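Local coordinates for protein tyrosyl-tRNA synthetase (Pyrococcus horikoshii, PDB 2CYC) that attaches L-tyrosine to its cognate tRNA, probably by first activating the amino acid with ATP as tyrosyl-AMP and then transferring it to the tRNA acceptor end, at residues S43-L48 / L95-V100; H223-G228 / Q249-K254; W235-E240 / E283-P288; E294-R299 / E345-L350. One frame throughout, in Å; residues are numbered along the deposited sequence.

Interaction 1. Residues S43-L48 / L95-V100; sequences SGYIHL and LKYFKV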
# COMPACT_ATOMS: atom_id res chain seq x y z
N SER A 43 -18.43 11.60 -4.73
CA SER A 43 -19.38 11.12 -3.73
C SER A 43 -20.55 12.03 -3.37
O SER A 43 -21.06 11.95 -2.26
CB SER A 43 -18.65 10.82 -2.43
OG SER A 43 -18.10 12.01 -1.89
N GLY A 44 -20.96 12.90 -4.29
CA GLY A 44 -22.08 13.78 -3.98
C GLY A 44 -22.15 15.00 -4.87
O GLY A 44 -21.34 15.16 -5.80
N TYR A 45 -23.11 15.87 -4.59
CA TYR A 45 -23.30 17.09 -5.35
C TYR A 45 -22.16 18.05 -5.10
O TYR A 45 -21.60 18.10 -4.01
CB TYR A 45 -24.64 17.75 -4.99
CG TYR A 45 -25.84 16.91 -5.38
CD1 TYR A 45 -26.60 16.26 -4.41
CD2 TYR A 45 -26.19 16.74 -6.72
CE1 TYR A 45 -27.70 15.47 -4.76
CE2 TYR A 45 -27.28 15.96 -7.09
CZ TYR A 45 -28.03 15.32 -6.11
OH TYR A 45 -29.11 14.53 -6.46
N ILE A 46 -21.81 18.82 -6.12
CA ILE A 46 -20.72 19.78 -6.03
C ILE A 46 -21.19 21.05 -5.32
O ILE A 46 -21.99 21.81 -5.86
CB ILE A 46 -20.20 20.14 -7.43
CG1 ILE A 46 -19.58 18.90 -8.09
CG2 ILE A 46 -19.19 21.29 -7.34
CD1 ILE A 46 -19.35 19.07 -9.59
N HIS A 47 -20.69 21.28 -4.10
CA HIS A 47 -21.06 22.49 -3.36
C HIS A 47 -20.15 23.62 -3.81
O HIS A 47 -19.17 23.37 -4.51
CB HIS A 47 -20.98 22.25 -1.84
CG HIS A 47 -19.61 21.95 -1.33
ND1 HIS A 47 -18.63 22.91 -1.22
CD2 HIS A 47 -19.06 20.80 -0.87
CE1 HIS A 47 -17.54 22.37 -0.71
NE2 HIS A 47 -17.77 21.09 -0.49
N LEU A 48 -20.47 24.86 -3.43
CA LEU A 48 -19.69 26.03 -3.88
C LEU A 48 -18.19 26.01 -3.59
O LEU A 48 -17.40 26.54 -4.37
CB LEU A 48 -20.30 27.33 -3.33
CG LEU A 48 -21.79 27.52 -3.59
CD1 LEU A 48 -22.21 28.94 -3.21
CD2 LEU A 48 -22.09 27.25 -5.05
N LEU A 95 -17.67 10.59 -14.52
CA LEU A 95 -17.75 10.95 -15.93
C LEU A 95 -19.05 11.61 -16.39
O LEU A 95 -19.04 12.47 -17.26
CB LEU A 95 -17.49 9.71 -16.79
CG LEU A 95 -16.05 9.50 -17.29
CD1 LEU A 95 -15.06 9.79 -16.18
CD2 LEU A 95 -15.91 8.08 -17.80
N LYS A 96 -20.18 11.21 -15.81
CA LYS A 96 -21.45 11.76 -16.25
C LYS A 96 -21.97 12.96 -15.49
O LYS A 96 -22.78 13.72 -16.02
CB LYS A 96 -22.51 10.66 -16.27
CG LYS A 96 -22.27 9.63 -17.35
CD LYS A 96 -23.33 8.54 -17.31
CE LYS A 96 -23.17 7.56 -18.47
NZ LYS A 96 -24.19 6.47 -18.42
N TYR A 97 -21.51 13.15 -14.26
CA TYR A 97 -21.97 14.29 -13.47
C TYR A 97 -20.86 15.22 -13.02
O TYR A 97 -20.87 16.41 -13.33
CB TYR A 97 -22.72 13.83 -12.23
CG TYR A 97 -22.92 14.95 -11.23
CD1 TYR A 97 -23.84 15.97 -11.47
CD2 TYR A 97 -22.14 15.03 -10.07
CE1 TYR A 97 -23.98 17.04 -10.59
CE2 TYR A 97 -22.27 16.10 -9.18
CZ TYR A 97 -23.19 17.10 -9.45
OH TYR A 97 -23.33 18.16 -8.58
N PHE A 98 -19.91 14.68 -12.27
CA PHE A 98 -18.83 15.49 -11.72
C PHE A 98 -18.01 16.26 -12.73
O PHE A 98 -17.77 17.45 -12.56
CB PHE A 98 -17.92 14.63 -10.84
CG PHE A 98 -17.10 15.43 -9.89
CD1 PHE A 98 -15.91 16.04 -10.30
CD2 PHE A 98 -17.55 15.65 -8.59
CE1 PHE A 98 -15.18 16.85 -9.43
CE2 PHE A 98 -16.82 16.47 -7.71
CZ PHE A 98 -15.64 17.07 -8.14
N LYS A 99 -17.57 15.57 -13.78
CA LYS A 99 -16.77 16.20 -14.82
C LYS A 99 -17.45 17.45 -15.37
O LYS A 99 -16.86 18.53 -15.37
CB LYS A 99 -16.50 15.22 -15.96
CG LYS A 99 -15.77 15.84 -17.16
CD LYS A 99 -15.39 14.77 -18.17
CE LYS A 99 -14.54 15.32 -19.29
NZ LYS A 99 -15.31 16.30 -20.10
N VAL A 100 -18.69 17.30 -15.82
CA VAL A 100 -19.42 18.43 -16.39
C VAL A 100 -19.76 19.48 -15.34
O VAL A 100 -19.81 20.67 -15.65
CB VAL A 100 -20.70 17.96 -17.15
CG1 VAL A 100 -21.73 17.43 -16.18
CG2 VAL A 100 -21.28 19.13 -17.96

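Interaction 2. Residues H223-G228 / Q249-K254; sequences HHLLLG and QMKMSK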
# COMPACT_ATOMS: atom_id res chain seq x y z
N HIS A 223 -6.25 26.46 -1.33
CA HIS A 223 -7.25 27.50 -1.30
C HIS A 223 -8.10 27.41 -0.06
O HIS A 223 -8.20 26.36 0.56
CB HIS A 223 -8.12 27.48 -2.56
CG HIS A 223 -8.88 26.21 -2.78
ND1 HIS A 223 -8.72 25.43 -3.90
CD2 HIS A 223 -9.89 25.64 -2.07
CE1 HIS A 223 -9.59 24.43 -3.88
NE2 HIS A 223 -10.31 24.54 -2.78
N HIS A 224 -8.69 28.54 0.28
CA HIS A 224 -9.54 28.68 1.45
C HIS A 224 -10.73 27.72 1.41
O HIS A 224 -11.31 27.47 0.35
CB HIS A 224 -10.03 30.13 1.52
CG HIS A 224 -11.01 30.40 2.62
ND1 HIS A 224 -10.63 30.53 3.94
CD2 HIS A 224 -12.35 30.58 2.60
CE1 HIS A 224 -11.69 30.79 4.68
NE2 HIS A 224 -12.75 30.83 3.89
N LEU A 225 -11.08 27.17 2.57
CA LEU A 225 -12.23 26.27 2.66
C LEU A 225 -13.46 27.07 3.09
O LEU A 225 -13.52 27.58 4.20
CB LEU A 225 -11.95 25.16 3.68
CG LEU A 225 -10.73 24.27 3.45
CD1 LEU A 225 -10.63 23.27 4.61
CD2 LEU A 225 -10.87 23.53 2.12
N LEU A 226 -14.45 27.21 2.21
CA LEU A 226 -15.65 27.94 2.57
C LEU A 226 -16.41 27.20 3.68
O LEU A 226 -16.53 25.97 3.64
CB LEU A 226 -16.58 28.12 1.35
CG LEU A 226 -16.11 29.00 0.19
CD1 LEU A 226 -17.17 28.97 -0.91
CD2 LEU A 226 -15.89 30.43 0.67
N LEU A 227 -16.91 27.95 4.65
CA LEU A 227 -17.67 27.37 5.76
C LEU A 227 -19.08 27.01 5.35
O LEU A 227 -19.64 27.59 4.42
CB LEU A 227 -17.76 28.38 6.91
CG LEU A 227 -16.47 28.73 7.63
CD1 LEU A 227 -16.73 29.87 8.61
CD2 LEU A 227 -15.93 27.49 8.35
N GLY A 228 -19.65 26.02 6.04
CA GLY A 228 -21.02 25.64 5.78
C GLY A 228 -21.85 26.77 6.39
O GLY A 228 -21.32 27.54 7.19
N GLN A 249 -14.44 21.72 11.52
CA GLN A 249 -15.64 20.90 11.63
C GLN A 249 -16.81 21.47 10.82
O GLN A 249 -17.64 20.72 10.31
CB GLN A 249 -16.06 20.80 13.09
CG GLN A 249 -15.09 20.03 13.97
CD GLN A 249 -15.34 20.27 15.45
OE1 GLN A 249 -16.49 20.25 15.91
NE2 GLN A 249 -14.28 20.51 16.21
N MET A 250 -16.86 22.79 10.72
CA MET A 250 -17.95 23.47 10.04
C MET A 250 -17.80 23.68 8.53
O MET A 250 -18.73 24.17 7.87
CB MET A 250 -18.22 24.82 10.72
CG MET A 250 -18.61 24.69 12.20
SD MET A 250 -20.17 23.80 12.43
CE MET A 250 -19.60 22.11 12.63
N LYS A 251 -16.65 23.30 7.97
CA LYS A 251 -16.43 23.48 6.53
C LYS A 251 -17.55 22.78 5.75
O LYS A 251 -18.01 21.70 6.11
CB LYS A 251 -15.06 22.92 6.12
CG LYS A 251 -14.88 21.42 6.29
CD LYS A 251 -13.42 21.04 6.09
CE LYS A 251 -13.21 19.53 6.18
NZ LYS A 251 -11.76 19.20 6.28
N MET A 252 -18.00 23.43 4.68
CA MET A 252 -19.09 22.93 3.85
C MET A 252 -19.03 21.47 3.41
O MET A 252 -20.07 20.84 3.22
CB MET A 252 -19.27 23.84 2.64
CG MET A 252 -20.45 23.47 1.76
SD MET A 252 -21.30 24.94 1.14
CE MET A 252 -19.93 25.76 0.30
N SER A 253 -17.83 20.92 3.22
CA SER A 253 -17.73 19.51 2.81
C SER A 253 -18.29 18.56 3.86
O SER A 253 -18.57 17.40 3.57
CB SER A 253 -16.27 19.13 2.52
OG SER A 253 -15.92 19.51 1.20
N LYS A 254 -18.45 19.05 5.09
CA LYS A 254 -18.98 18.21 6.15
C LYS A 254 -20.42 18.56 6.55
O LYS A 254 -21.01 17.89 7.40
CB LYS A 254 -18.06 18.29 7.37
CG LYS A 254 -16.78 17.48 7.20
CD LYS A 254 -16.00 17.36 8.49
CE LYS A 254 -14.97 16.22 8.42
NZ LYS A 254 -13.98 16.39 7.33

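Interaction 3. Residues W235-E240 / E283-P288; sequences WPIESE and EVRYNP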
# COMPACT_ATOMS: atom_id res chain seq x y z
N TRP A 235 -21.49 28.27 21.09
CA TRP A 235 -21.44 29.71 20.92
C TRP A 235 -21.64 30.42 22.25
O TRP A 235 -22.50 30.03 23.04
CB TRP A 235 -22.50 30.16 19.91
CG TRP A 235 -22.34 31.58 19.47
CD1 TRP A 235 -22.90 32.69 20.05
CD2 TRP A 235 -21.55 32.05 18.37
NE1 TRP A 235 -22.50 33.82 19.38
CE2 TRP A 235 -21.68 33.46 18.35
CE3 TRP A 235 -20.75 31.43 17.41
CZ2 TRP A 235 -21.03 34.26 17.39
CZ3 TRP A 235 -20.11 32.22 16.46
CH2 TRP A 235 -20.25 33.61 16.46
N PRO A 236 -20.85 31.47 22.53
CA PRO A 236 -19.79 32.01 21.68
C PRO A 236 -18.55 31.12 21.63
O PRO A 236 -18.36 30.27 22.50
CB PRO A 236 -19.48 33.35 22.33
CG PRO A 236 -19.65 33.02 23.78
CD PRO A 236 -20.95 32.24 23.78
N ILE A 237 -17.73 31.31 20.61
CA ILE A 237 -16.50 30.55 20.46
C ILE A 237 -15.44 31.29 21.26
O ILE A 237 -15.17 32.47 21.01
CB ILE A 237 -16.08 30.45 18.97
CG1 ILE A 237 -17.18 29.75 18.17
CG2 ILE A 237 -14.76 29.70 18.85
CD1 ILE A 237 -16.90 29.62 16.69
N GLU A 238 -14.84 30.60 22.22
CA GLU A 238 -13.83 31.20 23.10
C GLU A 238 -12.41 31.31 22.55
O GLU A 238 -12.07 32.29 21.88
CB GLU A 238 -13.84 30.45 24.44
CG GLU A 238 -15.09 30.73 25.28
CD GLU A 238 -15.40 29.63 26.28
OE1 GLU A 238 -15.91 28.57 25.86
OE2 GLU A 238 -15.14 29.82 27.49
N SER A 239 -11.57 30.32 22.83
CA SER A 239 -10.18 30.33 22.39
C SER A 239 -9.96 30.37 20.87
O SER A 239 -10.88 30.14 20.08
CB SER A 239 -9.44 29.12 22.95
OG SER A 239 -9.95 27.91 22.41
N GLU A 240 -8.72 30.65 20.48
CA GLU A 240 -8.34 30.71 19.08
C GLU A 240 -8.19 29.29 18.55
O GLU A 240 -8.52 29.01 17.40
CB GLU A 240 -7.01 31.45 18.93
CG GLU A 240 -6.65 31.81 17.50
CD GLU A 240 -7.69 32.70 16.85
OE1 GLU A 240 -8.22 33.60 17.54
OE2 GLU A 240 -7.97 32.51 15.65
N GLU A 283 -21.28 40.37 14.00
CA GLU A 283 -20.26 39.33 14.20
C GLU A 283 -19.39 39.21 12.95
O GLU A 283 -19.91 38.97 11.86
CB GLU A 283 -20.94 37.99 14.51
CG GLU A 283 -20.00 36.80 14.67
CD GLU A 283 -18.92 37.01 15.73
OE1 GLU A 283 -19.21 37.62 16.78
OE2 GLU A 283 -17.78 36.55 15.52
N VAL A 284 -18.09 39.40 13.11
CA VAL A 284 -17.17 39.31 11.98
C VAL A 284 -16.07 38.27 12.16
O VAL A 284 -15.29 38.04 11.24
CB VAL A 284 -16.49 40.67 11.66
CG1 VAL A 284 -17.54 41.70 11.27
CG2 VAL A 284 -15.68 41.14 12.87
N ARG A 285 -16.00 37.65 13.34
CA ARG A 285 -14.99 36.63 13.61
C ARG A 285 -15.40 35.28 13.01
O ARG A 285 -14.63 34.64 12.29
CB ARG A 285 -14.80 36.48 15.12
CG ARG A 285 -13.94 35.29 15.55
CD ARG A 285 -14.15 35.00 17.04
NE ARG A 285 -13.44 33.81 17.51
CZ ARG A 285 -12.12 33.72 17.61
NH1 ARG A 285 -11.56 32.60 18.05
NH2 ARG A 285 -11.35 34.75 17.27
N TYR A 286 -16.62 34.84 13.31
CA TYR A 286 -17.14 33.60 12.76
C TYR A 286 -18.49 33.95 12.14
O TYR A 286 -19.48 34.15 12.84
CB TYR A 286 -17.30 32.53 13.85
CG TYR A 286 -17.71 31.20 13.27
CD1 TYR A 286 -19.02 30.98 12.85
CD2 TYR A 286 -16.77 30.20 13.03
CE1 TYR A 286 -19.39 29.81 12.21
CE2 TYR A 286 -17.12 29.01 12.39
CZ TYR A 286 -18.44 28.83 11.98
OH TYR A 286 -18.81 27.68 11.33
N ASN A 287 -18.51 34.00 10.82
CA ASN A 287 -19.71 34.34 10.09
C ASN A 287 -19.65 33.71 8.70
O ASN A 287 -18.97 34.21 7.80
CB ASN A 287 -19.78 35.87 9.99
CG ASN A 287 -21.09 36.38 9.43
OD1 ASN A 287 -21.58 37.44 9.85
ND2 ASN A 287 -21.66 35.66 8.48
N PRO A 288 -20.35 32.58 8.51
CA PRO A 288 -20.35 31.89 7.22
C PRO A 288 -20.74 32.80 6.05
O PRO A 288 -20.16 32.70 4.96
CB PRO A 288 -21.35 30.76 7.44
CG PRO A 288 -21.18 30.46 8.91
CD PRO A 288 -21.13 31.83 9.51

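Interaction 4. Residues E294-R299 / E345-L350; sequences EYIIFR and EYLINL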
# COMPACT_ATOMS: atom_id res chain seq x y z
N GLU A 294 -16.56 37.47 1.31
CA GLU A 294 -15.15 37.75 1.10
C GLU A 294 -14.50 36.94 -0.01
O GLU A 294 -13.82 37.50 -0.86
CB GLU A 294 -14.35 37.52 2.39
CG GLU A 294 -12.87 37.89 2.21
CD GLU A 294 -12.07 37.75 3.47
OE1 GLU A 294 -10.89 38.17 3.47
OE2 GLU A 294 -12.60 37.22 4.47
N TYR A 295 -14.72 35.62 -0.01
CA TYR A 295 -14.09 34.75 -1.00
C TYR A 295 -14.79 34.54 -2.34
O TYR A 295 -14.16 34.12 -3.30
CB TYR A 295 -13.79 33.41 -0.34
CG TYR A 295 -12.69 33.54 0.68
CD1 TYR A 295 -11.35 33.49 0.29
CD2 TYR A 295 -12.98 33.78 2.03
CE1 TYR A 295 -10.32 33.68 1.22
CE2 TYR A 295 -11.96 33.98 2.96
CZ TYR A 295 -10.63 33.92 2.55
OH TYR A 295 -9.62 34.11 3.47
N ILE A 296 -16.08 34.83 -2.41
CA ILE A 296 -16.79 34.68 -3.67
C ILE A 296 -17.04 36.06 -4.29
O ILE A 296 -16.44 36.41 -5.32
CB ILE A 296 -18.15 33.94 -3.49
CG1 ILE A 296 -17.91 32.52 -2.94
CG2 ILE A 296 -18.89 33.85 -4.82
CD1 ILE A 296 -19.17 31.67 -2.79
N ILE A 297 -17.88 36.85 -3.64
CA ILE A 297 -18.22 38.18 -4.15
C ILE A 297 -17.04 39.13 -4.34
O ILE A 297 -16.96 39.83 -5.34
CB ILE A 297 -19.31 38.82 -3.25
CG1 ILE A 297 -20.55 37.91 -3.24
CG2 ILE A 297 -19.66 40.22 -3.75
CD1 ILE A 297 -21.69 38.36 -2.34
N PHE A 298 -16.11 39.17 -3.38
CA PHE A 298 -14.94 40.03 -3.51
C PHE A 298 -13.69 39.22 -3.86
O PHE A 298 -12.59 39.53 -3.40
CB PHE A 298 -14.69 40.84 -2.23
CG PHE A 298 -15.73 41.88 -1.98
CD1 PHE A 298 -16.86 41.58 -1.23
CD2 PHE A 298 -15.63 43.13 -2.58
CE1 PHE A 298 -17.89 42.51 -1.09
CE2 PHE A 298 -16.66 44.07 -2.45
CZ PHE A 298 -17.79 43.75 -1.71
N ARG A 299 -13.89 38.17 -4.65
CA ARG A 299 -12.77 37.34 -5.06
C ARG A 299 -11.77 38.26 -5.74
O ARG A 299 -10.57 38.17 -5.51
CB ARG A 299 -13.23 36.27 -6.04
CG ARG A 299 -12.10 35.40 -6.53
CD ARG A 299 -12.64 34.25 -7.31
NE ARG A 299 -13.19 34.67 -8.59
CZ ARG A 299 -12.50 34.72 -9.72
NH1 ARG A 299 -11.21 34.38 -9.72
NH2 ARG A 299 -13.09 35.08 -10.85
N GLU A 345 -29.19 36.68 -4.17
CA GLU A 345 -29.40 37.14 -5.54
C GLU A 345 -28.11 37.09 -6.33
O GLU A 345 -28.10 36.69 -7.50
CB GLU A 345 -29.98 38.56 -5.56
CG GLU A 345 -31.41 38.64 -5.02
CD GLU A 345 -32.33 37.62 -5.68
OE1 GLU A 345 -32.32 37.55 -6.93
OE2 GLU A 345 -33.04 36.90 -4.95
N TYR A 346 -27.01 37.50 -5.70
CA TYR A 346 -25.71 37.46 -6.37
C TYR A 346 -25.42 36.01 -6.79
O TYR A 346 -25.00 35.74 -7.92
CB TYR A 346 -24.61 37.94 -5.43
CG TYR A 346 -23.22 37.77 -6.01
CD1 TYR A 346 -22.59 38.81 -6.69
CD2 TYR A 346 -22.56 36.55 -5.91
CE1 TYR A 346 -21.33 38.63 -7.27
CE2 TYR A 346 -21.30 36.36 -6.49
CZ TYR A 346 -20.70 37.40 -7.16
OH TYR A 346 -19.46 37.18 -7.74
N LEU A 347 -25.63 35.08 -5.87
CA LEU A 347 -25.38 33.65 -6.13
C LEU A 347 -26.33 33.10 -7.21
O LEU A 347 -25.92 32.33 -8.08
CB LEU A 347 -25.56 32.87 -4.82
CG LEU A 347 -24.34 32.33 -4.07
CD1 LEU A 347 -23.14 33.19 -4.29
CD2 LEU A 347 -24.67 32.21 -2.59
N ILE A 348 -27.59 33.52 -7.16
CA ILE A 348 -28.57 33.06 -8.13
C ILE A 348 -28.13 33.47 -9.54
O ILE A 348 -28.21 32.67 -10.48
CB ILE A 348 -29.95 33.66 -7.83
CG1 ILE A 348 -30.53 32.99 -6.58
CG2 ILE A 348 -30.88 33.50 -9.04
CD1 ILE A 348 -31.83 33.63 -6.09
N ASN A 349 -27.66 34.70 -9.67
CA ASN A 349 -27.23 35.19 -10.97
C ASN A 349 -25.91 34.59 -11.41
O ASN A 349 -25.73 34.25 -12.58
CB ASN A 349 -27.15 36.72 -10.97
CG ASN A 349 -28.52 37.36 -10.86
OD1 ASN A 349 -29.46 36.95 -11.56
ND2 ASN A 349 -28.66 38.36 -10.00
N LEU A 350 -24.99 34.46 -10.47
CA LEU A 350 -23.69 33.89 -10.80
C LEU A 350 -23.83 32.48 -11.36
O LEU A 350 -23.19 32.12 -12.34
CB LEU A 350 -22.80 33.82 -9.55
CG LEU A 350 -21.45 33.11 -9.73
CD1 LEU A 350 -20.60 33.90 -10.72
CD2 LEU A 350 -20.73 32.99 -8.39
O HOH W 1 -16.90 35.28 -7.99

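Interaction 1. Residues S43-L48 / L95-V100
With CG turned anti to the backbone N (chi1 166°), Tyr97 sends its ring from helix 87-108 to the loop at Ile46, whose own CG1 lies anti to the carbonyl carbon (chi1 -65°) and runs back toward the helix. The two run antiparallel alongside one another. The phenol oxygen takes up the backbone amide: Ile46 N to Tyr97 OH is 3.0 Å, nearly straight at 168°, with the amide at the edge of the ring. This OH also bonds to His264, so two partners fix its position, and it lies in the plane of the Tyr45 ring, 3.7 Å from Tyr45 CD2. Ile46 meanwhile reaches Phe98: Ile46 CD1 sits over one face of the Phe98 ring, 4.1 Å from its centroid and offset toward the rim, and Ile46 CG1 is 3.7 Å from Phe98 CE2. With a leucine in place of Tyr97, the amide of Ile46 and His264 would probably both lose their phenol partner, and the loop would be less firmly fixed. The loop leads from strand 36-40 into helix 48-63, where His47 and Leu48 begin the HIGH-type signature of class I synthetases; Phe98 meets Phe40 of that strand, and helix 363-370 packs against Tyr45 and Tyr97.

Interaction 2. Residues H223-G228 / Q249-K254
The flat groups that meet between Leu226-Gly228 and Met250-Met252 are peptide units, joined by two backbone hydrogen bonds of different tilt. Met252 N approaches Leu226 O in the carbonyl plane at 3.1 Å, with an N-H...O angle of 171°. The return bond, from Gly228 N to Met250 O, is shorter at 2.8 Å, and its donor is tilted 23° from the plane of the Met250 carbonyl. Between the two bonds Leu227 and Lys251 form a single beta bridge, their CA atoms 4.2 Å apart. Met250 O has a second donor in the side-chain amide of Gln230, so this carbonyl at the end of helix 240-250 is gripped twice. Gly228 brings no side chain to the tight place beside it.

Side chains pack around this backbone pairing. Leu225 and Lys251 extend together in one direction, with Leu225 CD1 3.9 Å from Lys251 CD. Beyond CG the lysine chain is extended, which carries NZ on to a salt bridge with Asp189. Met252 is bent at chi2 and chi3, and its CE lies 4.2 Å from Leu226 CB, while Leu227 CD2 lies equally far from Met250 CB.

Lys251 to Lys254 belong to the KMSKS region, the second signature of class I synthetases, and Lys254 is predicted to bind ATP. The bridge thus ties the start of the KMSKS loop to the chain leaving strand 214-223, beside the tyrosine site of the Rossmann-type catalytic domain.

Interaction 3. Residues W235-E240 / E283-P288
Glu283 comes up to the six-membered edge of the Trp235 indole, and its side chain can be followed atom by atom. From CB, CG leaves anti to the backbone N (chi1 177°) and lies in the plane of the indole, at its edge, 3.7 Å from Trp235 CH2. The chain then bends, so CD comes equally close to Trp235 CH2 and the carboxylate stands almost perpendicular to the ring. OE1 lies near Trp235 CZ2, whereas OE2 folds back to the loop: its anti lone pair accepts Tyr286 N at 3.0 Å, and Arg285 N adds a weak bond. These bonds hold the carboxylate against the tryptophan edge.

Further along the same indole edge, Tyr286 CB is 3.8 Å from Trp235 CZ3, while Tyr286 CD2 is 3.7 Å from Ile237 CD1. Arg285 stretches out to Glu240, forming a salt bridge whose NH2 to OE1 bond is weak at 3.3 Å; its NE is buried without a partner. Phe243 offers the guanidinium a cation-pi contact.

This is a surface junction of two loops, each running into a helix: Ser239 is the N-cap of helix 240-250, which leads to the KMSKS region, and Asn287 occupies the same position before helix 288-297.

Interaction 4. Residues E294-R299 / E345-L350
Ile297 lays its CG1 squarely over the centre of the Tyr346 ring, 3.6 Å from the centroid and 13° off the ring normal, a close CH-pi contact. CD1 follows across the same ring toward CG, so the branch of the isoleucine covers the flat face while the two side chains run antiparallel. Next to this plateau is a shallow hollow bounded by Tyr346, Leu347 and Leu350 on one side of helix 336-350. The bump that enters it is a single methyl, Ile296 CG2, which touches Tyr346 CE2 at 3.9 Å, Leu350 CD2 at 4.1 Å and Leu347 CD1 at 4.3 Å. With CG anti to the backbone N (chi1 173°), Tyr346 reaches out from its helix, presenting its face to Ile297 and CE2 to the methyl of Ile296.

One water bridges the two helices beside the apolar contact, giving a hydrogen bond to Ile296 O at 2.9 Å and sharing a longer one with Tyr346 OH at 3.2 Å. Cutting Tyr346 back to an alanine would probably open a gap beneath Ile297 CG1 and leave the water without its phenol mate. Leu52 of helix 48-63 packs on both Ile296 and Leu350, extending the apolar seam. Direct contact between the helices is therefore wholly apolar and depends on shape, with polar linkage left to the water that joins the end of helix 288-297 to the tyrosine hydroxyl.

All four contacts belong to the class I synthetase part of the chain. Interaction 1 closes first; interactions 2 and 3 then alternate their segments, sharing helix 240-250, and interaction 4 comes last. The centres of interactions 2 and 3 are about 15 Å apart, and those of 2 and 4 about 16 Å; interactions 1 and 3 lie about 31 Å apart without touching. Interaction 2 touches all the others: Ser253 probably hydrogen-bonds His47, Met250 packs on Tyr286, and His224 stacks on Tyr295. Leu48 of interaction 1 also packs on Ile296 and Leu347 of interaction 4. Helix 288-297 begins at interaction 3 and ends at interaction 4. Thus the HIGH-type and KMSKS elements are joined directly, and packing continues to the C-terminal helices.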